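Centromeric protein-C, isoform A (PDB 6O2K) probably serves as a chromatin-protein adaptor at the Drosophila kinetochore, the chain described here being its dimeric C-terminal cupin domain. Local coordinates at residues B[68-74]-B[128-134]; B[92-96]-B[108-112]; B[15-19]-B[42-46]. All coordinates share one frame; numbering follows the deposited sequence.

Overall arrangement
The three contacts tie together the two sheets of the cupin domain and the helix at its N-terminal end. Interaction 1 is a surface contact mainly of loops, polar and mostly hydrogen-bonded, where strands 64-69 and 124-129 run out, with one strand pair at Lys74 and Gln128. Interaction 2, partly buried, is regular strand pairing at the strand outermost in the four-stranded sheet within this chain. These two abut: strands 124-129 and 93-99 are neighbours, the 92-96/108-112 pair is nested within the chain closed by 68-74 and 128-134, and both meet the second subunit. Interaction 3, also partly buried, is apolar and aromatic, lies about 21 Å from interaction 2 between centres, and reaches interaction 1 chiefly through Arg68.

Interaction 1: B[68-74]-B[128-134]; sequences RFKPYQK and QNAIDKV
Asn129 grips the 68-74 turn from within the contact: its ND2 donates to Lys70 O at 2.8 Å and, with its other hydrogen, to Lys133 O at 2.7 Å, so one amide nitrogen pins both loops. CG stands anti to the backbone N (chi1 -170°), which sends the amide in toward the turn. Lys70 O is held from opposite faces of its plane, by Asn129 ND2 on one and by Gln73 N, closing the type II turn 70-73, on the other. Backbone bonds flank this centre: Asn129 N to Gln73 O at 2.9 Å, and Tyr72 N to Ile131 O. Gln128 reaches alongside Lys74, both side chains pointing the same way, and its NE2 gives an almost straight bond (169°) to Tyr72 O, 3.1 Å away and close to the amide plane.

The Tyr72 ring lies over the 131-132 peptide, with Ile131 O and Asp132 N on one face, while Ala130 O sits at its edge. Its CE2 meets Asp132 CB at 3.7 Å. Beside it Pro71 CB rests on Asp132 OD2, and at the far end Val134 CG1 packs on Arg68 CG at 3.6 Å.

Second-shell bonds fix these groups. Asn129 OD1 accepts from Ile131 N, an Asx turn, and also pairs with Ser135 OG; Gln73 OE1 takes the Lys70 N-H while its NE2 binds Gly50 O. Arg68 turns its guanidinium to Asp52 and to the carbonyls of Trp17 and Leu18 at the end of helix 6-19, and Lys133 forms a salt bridge with Asp5 of the second subunit. Strand 93-99 runs beside 124-129, its Phe94 ring meeting Phe69 edge-to-face, and strand 64-69 belongs to the other, six-stranded sheet, beside 135-141.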
# COMPACT_ATOMS: atom_id res chain seq x y z
N ARG B 68 12.89 -3.55 0.98
CA ARG B 68 13.13 -4.98 0.82
C ARG B 68 14.27 -5.36 1.75
O ARG B 68 15.38 -4.80 1.64
CB ARG B 68 13.47 -5.33 -0.63
CG ARG B 68 13.78 -6.80 -0.86
CD ARG B 68 14.63 -6.99 -2.11
NE ARG B 68 13.82 -6.98 -3.33
CZ ARG B 68 14.27 -6.62 -4.52
NH1 ARG B 68 13.46 -6.65 -5.57
NH2 ARG B 68 15.53 -6.22 -4.68
N PHE B 69 13.98 -6.28 2.67
CA PHE B 69 14.91 -6.72 3.70
C PHE B 69 15.35 -8.15 3.41
O PHE B 69 14.52 -9.04 3.20
CB PHE B 69 14.28 -6.70 5.09
CG PHE B 69 14.17 -5.34 5.71
CD1 PHE B 69 13.29 -4.41 5.19
CD2 PHE B 69 14.91 -5.01 6.84
CE1 PHE B 69 13.15 -3.15 5.79
CE2 PHE B 69 14.78 -3.76 7.45
CZ PHE B 69 13.90 -2.83 6.90
N LYS B 70 16.66 -8.36 3.47
CA LYS B 70 17.23 -9.67 3.40
C LYS B 70 16.88 -10.45 4.66
O LYS B 70 16.44 -9.86 5.65
CB LYS B 70 18.74 -9.54 3.25
CG LYS B 70 19.10 -8.82 2.02
CD LYS B 70 18.61 -9.70 0.93
CE LYS B 70 19.00 -9.09 -0.38
NZ LYS B 70 18.47 -9.98 -1.42
N PRO B 71 17.06 -11.77 4.67
CA PRO B 71 16.73 -12.54 5.87
C PRO B 71 17.41 -11.99 7.11
O PRO B 71 18.62 -11.79 7.14
CB PRO B 71 17.23 -13.95 5.54
CG PRO B 71 17.15 -14.04 4.08
CD PRO B 71 17.44 -12.65 3.55
N TYR B 72 16.60 -11.71 8.14
CA TYR B 72 17.04 -11.22 9.44
C TYR B 72 17.78 -9.89 9.37
O TYR B 72 18.41 -9.49 10.36
CB TYR B 72 17.93 -12.25 10.16
CG TYR B 72 17.25 -13.54 10.52
CD1 TYR B 72 16.07 -13.55 11.25
CD2 TYR B 72 17.79 -14.76 10.13
CE1 TYR B 72 15.45 -14.74 11.59
CE2 TYR B 72 17.18 -15.95 10.46
CZ TYR B 72 16.01 -15.94 11.20
OH TYR B 72 15.39 -17.12 11.53
N GLN B 73 17.72 -9.20 8.24
CA GLN B 73 18.44 -7.94 8.11
C GLN B 73 17.84 -6.86 9.00
O GLN B 73 16.62 -6.80 9.20
CB GLN B 73 18.44 -7.49 6.65
CG GLN B 73 19.34 -6.31 6.40
CD GLN B 73 19.47 -5.99 4.93
OE1 GLN B 73 18.57 -6.27 4.14
NE2 GLN B 73 20.59 -5.39 4.55
N LYS B 74 18.72 -6.00 9.53
CA LYS B 74 18.33 -4.87 10.35
C LYS B 74 18.50 -3.57 9.58
O LYS B 74 19.50 -3.39 8.87
CB LYS B 74 19.17 -4.77 11.62
CG LYS B 74 19.21 -6.00 12.50
CD LYS B 74 20.18 -5.76 13.67
CE LYS B 74 20.06 -6.82 14.75
NZ LYS B 74 21.07 -6.62 15.83
N GLN B 128 13.79 -4.70 12.00
CA GLN B 128 14.49 -5.94 11.68
C GLN B 128 13.52 -6.93 11.06
O GLN B 128 12.43 -7.15 11.58
CB GLN B 128 15.13 -6.58 12.91
CG GLN B 128 15.93 -7.86 12.61
CD GLN B 128 16.94 -8.20 13.71
OE1 GLN B 128 16.77 -7.80 14.86
NE2 GLN B 128 17.99 -8.94 13.35
N ASN B 129 13.92 -7.51 9.93
CA ASN B 129 13.24 -8.67 9.36
C ASN B 129 13.22 -9.79 10.39
O ASN B 129 14.27 -10.22 10.86
CB ASN B 129 13.97 -9.11 8.09
CG ASN B 129 13.22 -10.15 7.29
OD1 ASN B 129 12.19 -10.68 7.72
ND2 ASN B 129 13.74 -10.46 6.10
N ALA B 130 12.03 -10.27 10.74
CA ALA B 130 11.90 -11.26 11.80
C ALA B 130 12.08 -12.70 11.34
O ALA B 130 12.07 -13.60 12.18
CB ALA B 130 10.54 -11.12 12.49
N ILE B 131 12.24 -12.96 10.04
CA ILE B 131 12.25 -14.32 9.52
C ILE B 131 13.41 -14.55 8.56
O ILE B 131 14.06 -13.61 8.08
CB ILE B 131 10.92 -14.67 8.82
CG1 ILE B 131 10.60 -13.63 7.76
CG2 ILE B 131 9.81 -14.78 9.84
CD1 ILE B 131 9.42 -13.98 6.89
N ASP B 132 13.63 -15.83 8.24
CA ASP B 132 14.74 -16.28 7.40
C ASP B 132 14.38 -16.24 5.91
O ASP B 132 14.88 -17.06 5.12
CB ASP B 132 15.17 -17.68 7.85
CG ASP B 132 16.44 -18.17 7.15
OD1 ASP B 132 16.69 -19.39 7.19
OD2 ASP B 132 17.18 -17.34 6.58
N LYS B 133 13.52 -15.31 5.52
CA LYS B 133 13.18 -15.07 4.12
C LYS B 133 13.17 -13.56 3.89
O LYS B 133 13.08 -12.77 4.83
CB LYS B 133 11.81 -15.65 3.75
CG LYS B 133 11.62 -17.12 4.07
CD LYS B 133 10.14 -17.48 4.10
CE LYS B 133 9.32 -16.59 3.17
NZ LYS B 133 9.20 -17.17 1.81
N VAL B 134 13.22 -13.17 2.62
CA VAL B 134 13.10 -11.76 2.29
C VAL B 134 11.72 -11.27 2.71
O VAL B 134 10.70 -11.90 2.38
CB VAL B 134 13.34 -11.53 0.80
CG1 VAL B 134 12.96 -10.11 0.42
CG2 VAL B 134 14.79 -11.79 0.45

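Interaction 2: B[92-96]-B[108-112]; sequences GEFNV and HSVLR
Strands 93-96 and 108-112 run antiparallel at 164°, 4.8 Å apart at their axes, with Phe94-Leu111 and Val96-Ser109 as hydrogen-bonded pairs whose four N-H...O bonds are all 2.9 Å long. On the face carrying Glu93, Asn95 and Val110, the extended Glu93 chain lies beside Arg112. In one of its two modelled conformers, Glu93 OE2 makes a salt bridge to Arg112 NH1 at 2.9 Å, the carboxylate and guanidinium planes turned 62° apart, and also rests on Val110 CG1. Asn95, CG anti to its carbonyl carbon (chi1 -67°), lies alongside Val110 with OD1 3.4 Å from Val110 CG2, while its CG meets His108 CE1 at 3.7 Å; His108 ND1 bonds Glu97 OE1. With an alanine in place of Asn95, CB would stay against His108 CE1, but the amide's cover of that ring and of the Val110 methyls is likely to be lost. On the other face Val96 CG2 touches Leu111 CD1 at 3.8 Å, and Phe94 and Leu111 pack on Val89 of the six-stranded sheet. A water bridges Val96 O and Ser109 OG, which also bonds Asn34 of the second subunit. This is a beta hairpin of the cupin barrel, 107-112 being outermost in its sheet within this chain.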
# COMPACT_ATOMS: atom_id res chain seq x y z
N GLY B 92 5.89 -11.05 4.67
CA GLY B 92 6.81 -11.43 5.72
C GLY B 92 6.45 -10.93 7.10
O GLY B 92 5.26 -10.75 7.41
N GLU B 93 7.46 -10.69 7.94
CA GLU B 93 7.26 -10.34 9.34
C GLU B 93 8.38 -9.40 9.76
O GLU B 93 9.54 -9.58 9.35
CB GLU B 93 7.26 -11.60 10.22
CG GLU B 93 6.77 -11.42 11.66
CD GLU B 93 6.83 -12.72 12.45
OE1 GLU B 93 6.87 -13.81 11.82
OE2 GLU B 93 6.87 -12.67 13.70
N PHE B 94 8.05 -8.41 10.59
CA PHE B 94 9.02 -7.41 11.01
C PHE B 94 8.90 -7.17 12.51
O PHE B 94 7.81 -7.23 13.08
CB PHE B 94 8.82 -6.08 10.27
CG PHE B 94 9.26 -6.10 8.83
CD1 PHE B 94 10.59 -5.90 8.50
CD2 PHE B 94 8.34 -6.31 7.81
CE1 PHE B 94 10.99 -5.91 7.17
CE2 PHE B 94 8.74 -6.33 6.48
CZ PHE B 94 10.07 -6.13 6.16
N ASN B 95 10.04 -6.87 13.13
CA ASN B 95 10.09 -6.34 14.48
C ASN B 95 10.47 -4.87 14.39
O ASN B 95 11.46 -4.53 13.74
CB ASN B 95 11.12 -7.10 15.33
CG ASN B 95 10.72 -8.54 15.59
OD1 ASN B 95 9.54 -8.88 15.60
ND2 ASN B 95 11.71 -9.40 15.81
N VAL B 96 9.68 -4.01 15.04
CA VAL B 96 9.89 -2.57 15.01
C VAL B 96 10.08 -2.07 16.44
O VAL B 96 9.26 -2.37 17.31
CB VAL B 96 8.72 -1.84 14.33
CG1 VAL B 96 8.95 -0.32 14.34
CG2 VAL B 96 8.51 -2.37 12.90
N HIS B 108 8.50 -2.40 21.66
CA HIS B 108 8.75 -3.44 20.68
C HIS B 108 7.41 -3.90 20.11
O HIS B 108 6.50 -4.25 20.87
CB HIS B 108 9.51 -4.59 21.34
CG HIS B 108 9.59 -5.84 20.52
ND1 HIS B 108 10.52 -6.03 19.53
CD2 HIS B 108 8.85 -6.98 20.56
CE1 HIS B 108 10.36 -7.23 18.98
NE2 HIS B 108 9.35 -7.82 19.59
N SER B 109 7.27 -3.88 18.78
CA SER B 109 6.06 -4.34 18.12
C SER B 109 6.42 -5.36 17.05
O SER B 109 7.47 -5.27 16.42
CB SER B 109 5.25 -3.19 17.48
OG SER B 109 5.18 -2.05 18.32
N VAL B 110 5.53 -6.33 16.85
CA VAL B 110 5.71 -7.36 15.82
C VAL B 110 4.60 -7.20 14.80
O VAL B 110 3.42 -7.20 15.18
CB VAL B 110 5.69 -8.78 16.41
CG1 VAL B 110 5.93 -9.82 15.30
CG2 VAL B 110 6.70 -8.92 17.52
N LEU B 111 4.98 -7.08 13.52
CA LEU B 111 4.04 -6.84 12.44
C LEU B 111 4.07 -7.99 11.44
O LEU B 111 5.14 -8.38 10.95
CB LEU B 111 4.34 -5.52 11.71
CG LEU B 111 4.48 -4.24 12.58
CD1 LEU B 111 4.94 -3.09 11.72
CD2 LEU B 111 3.16 -3.89 13.26
N ARG B 112 2.89 -8.52 11.12
CA ARG B 112 2.74 -9.50 10.05
C ARG B 112 2.04 -8.85 8.87
O ARG B 112 1.68 -7.67 8.90
CB ARG B 112 1.95 -10.73 10.54
CG ARG B 112 2.73 -11.61 11.49
CD ARG B 112 1.82 -12.52 12.30
NE ARG B 112 1.94 -12.25 13.73
CZ ARG B 112 2.99 -12.59 14.47
NH1 ARG B 112 4.02 -13.23 13.93
NH2 ARG B 112 3.01 -12.29 15.76
O HOH W 1 7.33 -0.37 18.27

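Interaction 3: B[15-19]-B[42-46]; sequences MQWLR and ELIFC
The C-terminal part of helix 6-19 docks here against the irregular segment 42-46 that leads into strand 46-48, so the contact fastens the N-terminal helix to the lead-in of a strand that is outermost, within this chain, in the six-stranded sheet. Trp17 carries most of it. With CG anti to the backbone N (chi1 -169°), the indole is thrown out from the helix, and its six-membered ring brings its CH2/CZ3 rim to Leu43 while Phe45 lies over one face. Trp17 CH2 and CZ3 both touch Leu43 CB, CH2 at 3.4 Å, and CZ3 lies 3.9 Å from Leu43 CD1. Trp17 CH2 also comes 2.9 Å from Leu43 O, a tight approach to a carbonyl that the contact buries and that has no polar partner in the model.

Phe45 comes over the indole face at the same CZ3/CH2 end, the two side chains running antiparallel past one another. Phe45 CE2 is 3.6 Å from Trp17 CZ3, and Phe45 CD2 lies over the face. The planes of the Phe45 ring and the six-membered ring of Trp17 are 47° apart and their centroids 5.3 Å, an oblique aromatic pair. Leu18 CD2 touches the Phe45 ring at its edge, 3.9 Å from Phe45 CZ, with its side chain crossing that of Phe45 at about a right angle.

Beyond these residues, Tyr66 of strand 64-69 lies against both Leu18 and Leu43, and Phe45 also packs on Asp52 and Ala54 of strand 51-55. Arg68 adds a cation-pi contact between its guanidinium and the Phe45 ring. The result is a small aromatic and aliphatic cluster in which an N-terminal helix is seated against the cupin fold.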
# COMPACT_ATOMS: atom_id res chain seq x y z
N MET B 15 4.42 -9.44 -6.48
CA MET B 15 5.03 -9.74 -5.19
C MET B 15 6.37 -10.45 -5.34
O MET B 15 7.31 -10.20 -4.57
CB MET B 15 4.07 -10.56 -4.33
CG MET B 15 4.48 -10.69 -2.86
SD MET B 15 4.82 -9.14 -1.99
CE MET B 15 3.25 -8.28 -2.15
N GLN B 16 6.48 -11.34 -6.33
CA GLN B 16 7.77 -11.98 -6.59
C GLN B 16 8.82 -10.96 -6.98
O GLN B 16 9.99 -11.06 -6.58
CB GLN B 16 7.61 -13.04 -7.69
CG GLN B 16 6.84 -14.26 -7.22
CD GLN B 16 7.58 -15.54 -7.49
OE1 GLN B 16 7.91 -15.85 -8.64
NE2 GLN B 16 7.87 -16.30 -6.44
N TRP B 17 8.42 -9.94 -7.75
CA TRP B 17 9.37 -8.88 -8.10
C TRP B 17 9.77 -8.06 -6.87
O TRP B 17 10.95 -7.72 -6.70
CB TRP B 17 8.77 -7.99 -9.18
CG TRP B 17 9.77 -7.06 -9.75
CD1 TRP B 17 10.74 -7.34 -10.68
CD2 TRP B 17 9.93 -5.68 -9.42
NE1 TRP B 17 11.48 -6.22 -10.95
CE2 TRP B 17 11.01 -5.19 -10.18
CE3 TRP B 17 9.28 -4.82 -8.54
CZ2 TRP B 17 11.43 -3.87 -10.10
CZ3 TRP B 17 9.70 -3.51 -8.46
CH2 TRP B 17 10.77 -3.05 -9.24
N LEU B 18 8.80 -7.71 -6.01
CA LEU B 18 9.14 -6.98 -4.80
C LEU B 18 10.08 -7.80 -3.92
O LEU B 18 11.02 -7.25 -3.33
CB LEU B 18 7.88 -6.60 -4.02
CG LEU B 18 6.97 -5.58 -4.70
CD1 LEU B 18 5.61 -5.43 -3.99
CD2 LEU B 18 7.67 -4.25 -4.84
N ARG B 19 9.85 -9.11 -3.84
CA ARG B 19 10.70 -9.98 -3.03
C ARG B 19 12.08 -10.19 -3.64
O ARG B 19 12.96 -10.74 -2.96
CB ARG B 19 10.03 -11.34 -2.82
CG ARG B 19 8.81 -11.32 -1.88
CD ARG B 19 7.98 -12.58 -2.05
NE ARG B 19 8.58 -13.74 -1.38
CZ ARG B 19 8.13 -14.98 -1.48
NH1 ARG B 19 7.07 -15.26 -2.24
NH2 ARG B 19 8.74 -15.96 -0.82
N GLU B 42 7.62 0.80 -13.37
CA GLU B 42 8.68 1.81 -13.33
C GLU B 42 9.59 1.68 -12.12
O GLU B 42 10.67 2.27 -12.11
CB GLU B 42 8.04 3.21 -13.37
CG GLU B 42 8.99 4.36 -13.70
CD GLU B 42 8.36 5.73 -13.51
OE1 GLU B 42 7.17 5.80 -13.11
OE2 GLU B 42 9.04 6.75 -13.74
N LEU B 43 9.19 0.92 -11.10
CA LEU B 43 9.97 0.82 -9.87
C LEU B 43 11.33 0.19 -10.15
O LEU B 43 11.43 -0.74 -10.95
CB LEU B 43 9.24 -0.03 -8.84
CG LEU B 43 7.92 0.49 -8.29
CD1 LEU B 43 7.23 -0.60 -7.51
CD2 LEU B 43 8.18 1.70 -7.40
N ILE B 44 12.36 0.69 -9.48
CA ILE B 44 13.69 0.08 -9.52
C ILE B 44 14.30 0.20 -8.14
O ILE B 44 14.27 1.27 -7.53
CB ILE B 44 14.60 0.72 -10.59
CG1 ILE B 44 14.10 0.40 -12.01
CG2 ILE B 44 16.04 0.22 -10.43
CD1 ILE B 44 14.14 -1.08 -12.37
N PHE B 45 14.82 -0.92 -7.63
CA PHE B 45 15.40 -0.97 -6.29
C PHE B 45 16.85 -0.49 -6.32
O PHE B 45 17.62 -0.87 -7.20
CB PHE B 45 15.32 -2.39 -5.75
CG PHE B 45 13.96 -2.76 -5.20
CD1 PHE B 45 13.61 -2.44 -3.89
CD2 PHE B 45 13.04 -3.43 -5.99
CE1 PHE B 45 12.38 -2.78 -3.39
CE2 PHE B 45 11.79 -3.77 -5.48
CZ PHE B 45 11.46 -3.44 -4.18
N CYS B 46 17.21 0.34 -5.35
CA CYS B 46 18.57 0.80 -5.10
C CYS B 46 18.96 0.43 -3.68
O CYS B 46 18.14 0.52 -2.76
CB CYS B 46 18.70 2.32 -5.31
SG CYS B 46 17.85 3.33 -4.05